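Local coordinates for protein amorpha-4,11-diene synthase (PDB 4GAX) that probably cyclises farnesyl diphosphate to a sesquiterpene hydrocarbon or alcohol as a lyase of the plant terpene synthase family, at residues W266-Y277 with Y349-F357. Residues are numbered along the deposited sequence; the frame is centred on the assembly and turned at random.
Sequences WKAFDVKNNAPY and YMKPIYKLF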
ATOM      1  N   TRP A 266     -17.080 -12.992   9.146  1.00 26.12           N
ATOM      2  CA  TRP A 266     -16.145 -14.119   9.093  1.00 26.69           C
ATOM      3  C   TRP A 266     -16.532 -15.211  10.081  1.00 27.28           C
ATOM      4  O   TRP A 266     -16.491 -16.406   9.762  1.00 25.71           O
ATOM      5  CB  TRP A 266     -14.699 -13.643   9.362  1.00 24.72           C
ATOM      6  CG  TRP A 266     -13.683 -14.739   9.192  1.00 24.99           C
ATOM      7  CD1 TRP A 266     -12.865 -15.266  10.155  1.00 28.17           C
ATOM      8  CD2 TRP A 266     -13.411 -15.475   7.988  1.00 20.25           C
ATOM      9  NE1 TRP A 266     -12.084 -16.269   9.617  1.00 28.99           N
ATOM     10  CE2 TRP A 266     -12.405 -16.418   8.292  1.00 29.67           C
ATOM     11  CE3 TRP A 266     -13.923 -15.430   6.684  1.00 33.70           C
ATOM     12  CZ2 TRP A 266     -11.892 -17.302   7.333  1.00 26.80           C
ATOM     13  CZ3 TRP A 266     -13.413 -16.298   5.735  1.00 32.83           C
ATOM     14  CH2 TRP A 266     -12.405 -17.224   6.063  1.00 30.19           C
ATOM     15  N   LYS A 267     -16.892 -14.803  11.292  1.00 27.90           N
ATOM     16  CA  LYS A 267     -17.282 -15.760  12.314  1.00 28.74           C
ATOM     17  C   LYS A 267     -18.526 -16.541  11.893  1.00 32.38           C
ATOM     18  O   LYS A 267     -18.685 -17.708  12.250  1.00 29.72           O
ATOM     19  CB  LYS A 267     -17.539 -15.056  13.647  1.00 26.51           C
ATOM     20  CG  LYS A 267     -18.086 -15.995  14.733  1.00 33.60           C
ATOM     21  CD  LYS A 267     -18.434 -15.232  16.005  1.00 44.74           C
ATOM     22  CE  LYS A 267     -19.120 -16.140  17.026  1.00 49.38           C
ATOM     23  NZ  LYS A 267     -18.276 -17.317  17.355  1.00 53.43           N
ATOM     24  N   ALA A 268     -19.407 -15.904  11.125  1.00 27.02           N
ATOM     25  CA  ALA A 268     -20.615 -16.589  10.670  1.00 26.35           C
ATOM     26  C   ALA A 268     -20.247 -17.727   9.737  1.00 26.24           C
ATOM     27  O   ALA A 268     -20.881 -18.785   9.744  1.00 34.88           O
ATOM     28  CB  ALA A 268     -21.532 -15.613   9.958  1.00 31.02           C
ATOM     29  N   PHE A 269     -19.214 -17.497   8.930  1.00 25.71           N
ATOM     30  CA  PHE A 269     -18.766 -18.488   7.966  1.00 24.09           C
ATOM     31  C   PHE A 269     -18.259 -19.766   8.644  1.00 32.42           C
ATOM     32  O   PHE A 269     -18.323 -20.866   8.060  1.00 29.72           O
ATOM     33  CB  PHE A 269     -17.709 -17.889   7.027  1.00 28.40           C
ATOM     34  CG  PHE A 269     -17.153 -18.881   6.049  1.00 30.37           C
ATOM     35  CD1 PHE A 269     -17.994 -19.527   5.151  1.00 25.46           C
ATOM     36  CD2 PHE A 269     -15.796 -19.177   6.025  1.00 34.89           C
ATOM     37  CE1 PHE A 269     -17.490 -20.468   4.247  1.00 34.11           C
ATOM     38  CE2 PHE A 269     -15.284 -20.112   5.119  1.00 29.91           C
ATOM     39  CZ  PHE A 269     -16.138 -20.757   4.233  1.00 32.84           C
ATOM     40  N   ASP A 270     -17.778 -19.619   9.878  1.00 30.02           N
ATOM     41  CA  ASP A 270     -17.382 -20.762  10.701  1.00 31.42           C
ATOM     42  C   ASP A 270     -16.317 -21.575   9.971  1.00 30.83           C
ATOM     43  O   ASP A 270     -16.533 -22.734   9.616  1.00 31.48           O
ATOM     44  CB  ASP A 270     -18.600 -21.630  11.020  1.00 35.58           C
ATOM     45  CG  ASP A 270     -18.336 -22.615  12.147  1.00 44.03           C
ATOM     46  OD1 ASP A 270     -17.434 -22.349  12.975  1.00 47.63           O
ATOM     47  OD2 ASP A 270     -19.032 -23.651  12.203  1.00 32.94           O
ATOM     48  N   VAL A 271     -15.166 -20.945   9.755  1.00 34.96           N
ATOM     49  CA  VAL A 271     -14.117 -21.483   8.896  1.00 27.58           C
ATOM     50  C   VAL A 271     -13.533 -22.813   9.370  1.00 30.72           C
ATOM     51  O   VAL A 271     -13.217 -23.686   8.555  1.00 36.23           O
ATOM     52  CB  VAL A 271     -12.984 -20.437   8.670  1.00 38.15           C
ATOM     53  CG1 VAL A 271     -12.149 -20.248   9.933  1.00 41.24           C
ATOM     54  CG2 VAL A 271     -12.104 -20.828   7.488  1.00 38.94           C
ATOM     55  N   LYS A 272     -13.415 -22.992  10.681  1.00 35.83           N
ATOM     56  CA  LYS A 272     -12.794 -24.208  11.194  1.00 36.93           C
ATOM     57  C   LYS A 272     -13.642 -25.426  10.859  1.00 40.07           C
ATOM     58  O   LYS A 272     -13.124 -26.526  10.730  1.00 39.37           O
ATOM     59  CB  LYS A 272     -12.519 -24.109  12.694  1.00 40.78           C
ATOM     60  CG  LYS A 272     -13.754 -24.043  13.581  1.00 56.89           C
ATOM     61  CD  LYS A 272     -13.673 -22.858  14.541  1.00 68.71           C
ATOM     62  CE  LYS A 272     -12.304 -22.757  15.219  1.00 74.25           C
ATOM     63  NZ  LYS A 272     -12.034 -23.902  16.136  1.00 75.69           N
ATOM     64  N   ASN A 273     -14.942 -25.214  10.682  1.00 40.36           N
ATOM     65  CA  ASN A 273     -15.831 -26.288  10.251  1.00 39.21           C
ATOM     66  C   ASN A 273     -16.065 -26.343   8.742  1.00 42.84           C
ATOM     67  O   ASN A 273     -16.131 -27.426   8.157  1.00 44.57           O
ATOM     68  CB  ASN A 273     -17.174 -26.184  10.974  1.00 33.97           C
ATOM     69  CG  ASN A 273     -17.090 -26.623  12.420  1.00 45.94           C
ATOM     70  OD1 ASN A 273     -16.348 -27.549  12.760  1.00 43.05           O
ATOM     71  ND2 ASN A 273     -17.846 -25.954  13.285  1.00 48.90           N
ATOM     72  N   ASN A 274     -16.176 -25.179   8.111  1.00 33.66           N
ATOM     73  CA  ASN A 274     -16.583 -25.116   6.712  1.00 31.52           C
ATOM     74  C   ASN A 274     -15.417 -25.023   5.728  1.00 35.39           C
ATOM     75  O   ASN A 274     -15.609 -25.147   4.515  1.00 35.73           O
ATOM     76  CB  ASN A 274     -17.571 -23.964   6.504  1.00 29.11           C
ATOM     77  CG  ASN A 274     -18.894 -24.214   7.202  1.00 33.40           C
ATOM     78  OD1 ASN A 274     -19.530 -25.252   6.994  1.00 34.92           O
ATOM     79  ND2 ASN A 274     -19.302 -23.279   8.064  1.00 33.79           N
ATOM     80  N   ALA A 275     -14.213 -24.820   6.256  1.00 35.43           N
ATOM     81  CA  ALA A 275     -12.998 -24.854   5.439  1.00 37.99           C
ATOM     82  C   ALA A 275     -11.781 -25.199   6.294  1.00 37.51           C
ATOM     83  O   ALA A 275     -10.883 -24.375   6.460  1.00 33.82           O
ATOM     84  CB  ALA A 275     -12.791 -23.524   4.742  1.00 39.22           C
ATOM     85  N   PRO A 276     -11.736 -26.427   6.831  1.00 39.17           N
ATOM     86  CA  PRO A 276     -10.688 -26.749   7.810  1.00 44.04           C
ATOM     87  C   PRO A 276      -9.297 -26.841   7.176  1.00 48.08           C
ATOM     88  O   PRO A 276      -8.277 -26.839   7.876  1.00 45.59           O
ATOM     89  CB  PRO A 276     -11.134 -28.104   8.360  1.00 43.37           C
ATOM     90  CG  PRO A 276     -11.885 -28.722   7.225  1.00 41.64           C
ATOM     91  CD  PRO A 276     -12.580 -27.594   6.513  1.00 39.76           C
ATOM     92  N   TYR A 277      -9.266 -26.920   5.854  1.00 48.56           N
ATOM     93  CA  TYR A 277      -8.013 -26.901   5.119  1.00 56.63           C
ATOM     94  C   TYR A 277      -7.364 -25.509   5.132  1.00 49.73           C
ATOM     95  O   TYR A 277      -6.157 -25.380   4.925  1.00 48.07           O
ATOM     96  CB  TYR A 277      -8.255 -27.346   3.674  1.00 57.74           C
ATOM     97  CG  TYR A 277      -9.333 -26.552   2.983  1.00 52.86           C
ATOM     98  CD1 TYR A 277      -9.037 -25.346   2.366  1.00 60.71           C
ATOM     99  CD2 TYR A 277     -10.650 -26.997   2.958  1.00 56.76           C
ATOM    100  CE1 TYR A 277     -10.005 -24.610   1.748  1.00 59.55           C
ATOM    101  CE2 TYR A 277     -11.636 -26.262   2.328  1.00 54.81           C
ATOM    102  CZ  TYR A 277     -11.302 -25.069   1.729  1.00 64.04           C
ATOM    103  OH  TYR A 277     -12.258 -24.317   1.103  1.00 62.55           O
ATOM    104  N   TYR A 349     -17.068 -30.675  -0.261  1.00 39.81           N
ATOM    105  CA  TYR A 349     -16.289 -29.747   0.560  1.00 38.01           C
ATOM    106  C   TYR A 349     -16.152 -28.344  -0.039  1.00 38.99           C
ATOM    107  O   TYR A 349     -15.792 -27.399   0.671  1.00 35.57           O
ATOM    108  CB  TYR A 349     -14.908 -30.327   0.889  1.00 40.85           C
ATOM    109  CG  TYR A 349     -13.894 -30.233  -0.230  1.00 43.24           C
ATOM    110  CD1 TYR A 349     -12.994 -29.179  -0.288  1.00 42.74           C
ATOM    111  CD2 TYR A 349     -13.820 -31.211  -1.213  1.00 46.62           C
ATOM    112  CE1 TYR A 349     -12.062 -29.091  -1.302  1.00 41.65           C
ATOM    113  CE2 TYR A 349     -12.890 -31.130  -2.232  1.00 46.59           C
ATOM    114  CZ  TYR A 349     -12.009 -30.070  -2.268  1.00 42.12           C
ATOM    115  OH  TYR A 349     -11.069 -29.983  -3.277  1.00 38.05           O
ATOM    116  N   MET A 350     -16.437 -28.198  -1.331  1.00 37.21           N
ATOM    117  CA  MET A 350     -16.296 -26.894  -1.983  1.00 38.45           C
ATOM    118  C   MET A 350     -17.592 -26.089  -1.936  1.00 36.71           C
ATOM    119  O   MET A 350     -17.611 -24.911  -2.306  1.00 32.28           O
ATOM    120  CB  MET A 350     -15.852 -27.065  -3.435  1.00 42.45           C
ATOM    121  CG  MET A 350     -14.433 -27.583  -3.611  1.00 41.50           C
ATOM    122  SD  MET A 350     -14.187 -28.198  -5.290  1.00 37.65           S
ATOM    123  CE  MET A 350     -12.399 -27.991  -5.459  1.00 34.40           C
ATOM    124  N   LYS A 351     -18.671 -26.722  -1.486  1.00 37.53           N
ATOM    125  CA  LYS A 351     -19.966 -26.045  -1.434  1.00 33.68           C
ATOM    126  C   LYS A 351     -19.998 -24.790  -0.544  1.00 33.89           C
ATOM    127  O   LYS A 351     -20.466 -23.734  -0.994  1.00 31.22           O
ATOM    128  CB  LYS A 351     -21.091 -27.020  -1.080  1.00 35.77           C
ATOM    129  CG  LYS A 351     -21.330 -28.104  -2.143  1.00 32.22           C
ATOM    130  CD  LYS A 351     -22.590 -28.926  -1.850  1.00 30.62           C
ATOM    131  CE  LYS A 351     -22.951 -29.810  -3.043  1.00 44.53           C
ATOM    132  NZ  LYS A 351     -24.320 -30.401  -2.921  1.00 47.20           N
ATOM    133  N   PRO A 352     -19.488 -24.878   0.706  1.00 30.27           N
ATOM    134  CA  PRO A 352     -19.594 -23.669   1.545  1.00 25.97           C
ATOM    135  C   PRO A 352     -18.856 -22.470   0.967  1.00 25.88           C
ATOM    136  O   PRO A 352     -19.291 -21.331   1.116  1.00 30.73           O
ATOM    137  CB  PRO A 352     -18.925 -24.087   2.867  1.00 27.07           C
ATOM    138  CG  PRO A 352     -19.056 -25.604   2.891  1.00 36.21           C
ATOM    139  CD  PRO A 352     -18.916 -26.023   1.447  1.00 33.91           C
ATOM    140  N   ILE A 353     -17.738 -22.725   0.302  1.00 28.96           N
ATOM    141  CA  ILE A 353     -16.906 -21.638  -0.194  1.00 29.47           C
ATOM    142  C   ILE A 353     -17.556 -21.048  -1.442  1.00 24.96           C
ATOM    143  O   ILE A 353     -17.501 -19.845  -1.672  1.00 30.60           O
ATOM    144  CB  ILE A 353     -15.463 -22.121  -0.503  1.00 46.34           C
ATOM    145  CG1 ILE A 353     -14.821 -22.739   0.750  1.00 62.00           C
ATOM    146  CG2 ILE A 353     -14.605 -20.960  -1.023  1.00 40.68           C
ATOM    147  CD1 ILE A 353     -15.286 -24.174   1.118  1.00 83.52           C
ATOM    148  N   TYR A 354     -18.183 -21.902  -2.247  1.00 29.13           N
ATOM    149  CA  TYR A 354     -18.870 -21.412  -3.431  1.00 31.60           C
ATOM    150  C   TYR A 354     -20.025 -20.527  -2.999  1.00 24.82           C
ATOM    151  O   TYR A 354     -20.260 -19.474  -3.589  1.00 27.48           O
ATOM    152  CB  TYR A 354     -19.372 -22.559  -4.315  1.00 38.66           C
ATOM    153  CG  TYR A 354     -19.782 -22.097  -5.702  1.00 32.94           C
ATOM    154  CD1 TYR A 354     -18.824 -21.799  -6.669  1.00 30.17           C
ATOM    155  CD2 TYR A 354     -21.124 -21.946  -6.043  1.00 32.53           C
ATOM    156  CE1 TYR A 354     -19.189 -21.373  -7.936  1.00 28.32           C
ATOM    157  CE2 TYR A 354     -21.502 -21.524  -7.312  1.00 33.56           C
ATOM    158  CZ  TYR A 354     -20.532 -21.238  -8.253  1.00 36.21           C
ATOM    159  OH  TYR A 354     -20.904 -20.809  -9.507  1.00 33.67           O
ATOM    160  N   LYS A 355     -20.732 -20.960  -1.961  1.00 26.01           N
ATOM    161  CA  LYS A 355     -21.841 -20.191  -1.385  1.00 21.27           C
ATOM    162  C   LYS A 355     -21.405 -18.841  -0.820  1.00 19.74           C
ATOM    163  O   LYS A 355     -22.040 -17.810  -1.088  1.00 27.75           O
ATOM    164  CB  LYS A 355     -22.513 -21.013  -0.281  1.00 28.90           C
ATOM    165  CG  LYS A 355     -23.645 -20.293   0.450  1.00 30.02           C
ATOM    166  CD  LYS A 355     -24.822 -19.980  -0.474  1.00 33.81           C
ATOM    167  CE  LYS A 355     -26.001 -19.389   0.320  1.00 34.31           C
ATOM    168  NZ  LYS A 355     -26.823 -18.462  -0.511  1.00 29.16           N
ATOM    169  N   LEU A 356     -20.339 -18.837  -0.023  1.00 23.02           N
ATOM    170  CA  LEU A 356     -19.819 -17.577   0.523  1.00 19.10           C
ATOM    171  C   LEU A 356     -19.408 -16.645  -0.601  1.00 26.71           C
ATOM    172  O   LEU A 356     -19.697 -15.442  -0.567  1.00 23.19           O
ATOM    173  CB  LEU A 356     -18.613 -17.828   1.438  1.00 25.37           C
ATOM    174  CG  LEU A 356     -18.098 -16.596   2.196  1.00 24.06           C
ATOM    175  CD1 LEU A 356     -19.054 -16.235   3.331  1.00 27.82           C
ATOM    176  CD2 LEU A 356     -16.689 -16.846   2.739  1.00 26.90           C
ATOM    177  N   PHE A 357     -18.717 -17.206  -1.589  1.00 22.37           N
ATOM    178  CA  PHE A 357     -18.261 -16.449  -2.758  1.00 22.03           C
ATOM    179  C   PHE A 357     -19.450 -15.852  -3.526  1.00 22.04           C
ATOM    180  O   PHE A 357     -19.470 -14.662  -3.821  1.00 20.74           O
ATOM    181  CB  PHE A 357     -17.457 -17.394  -3.656  1.00 22.76           C
ATOM    182  CG  PHE A 357     -16.979 -16.782  -4.944  1.00 24.10           C
ATOM    183  CD1 PHE A 357     -15.698 -16.270  -5.052  1.00 24.52           C
ATOM    184  CD2 PHE A 357     -17.789 -16.777  -6.071  1.00 21.05           C
ATOM    185  CE1 PHE A 357     -15.248 -15.739  -6.252  1.00 23.87           C
ATOM    186  CE2 PHE A 357     -17.336 -16.235  -7.265  1.00 26.18           C
ATOM    187  CZ  PHE A 357     -16.073 -15.714  -7.353  1.00 28.98           C
TER
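L356 sets its CD2 methyl almost squarely on one face of the F269 phenyl ring, 3.8 Å from the ring centroid and 10° off the normal, a CH-pi contact in which the two side chains cross at about a right angle. F269 reaches L356 with CG anti to its backbone N (chi1 177°), which swings the ring from the last turn of helix 238-269 toward the start of helix 351-370. The ring's rim meets the same helix: CE1 lies 3.7 Å from P352 O, a carbonyl already taken by L356 N, while CZ abuts I353 CG1. W266 touches the L356 CD2 methyl more loosely through CZ3, its indole nitrogen being bound to D280. Behind F269 the chain turns into the short helix 271-274, and N274 ND2 reaches back to F269 O at 2.6 Å, a bond that ties the two helix ends together. The CB of N274 then rests 3.9 Å from P352 CB, and N274 O lies 3.5 Å from I353 CD1. Further along, Y277 and I353 approach from opposite directions; their 3.0 Å separation between Y277 OH and I353 CD1 is too short to be trusted in detail. Y277 CE2 also meets Y349 CD1 at 4.1 Å, near the plane of the Y349 ring, whose hydroxyl is held by E327. Replacing F269 by an alanine would probably leave the L356 methyl without its aromatic face and open a gap beside P352 and I353. No hydrogen bond or salt bridge joins the two segments, so this junction within the alpha-helical terpene synthase fold rests on apolar packing, and the buried Y277 hydroxyl has no hydrogen-bond partner in the model.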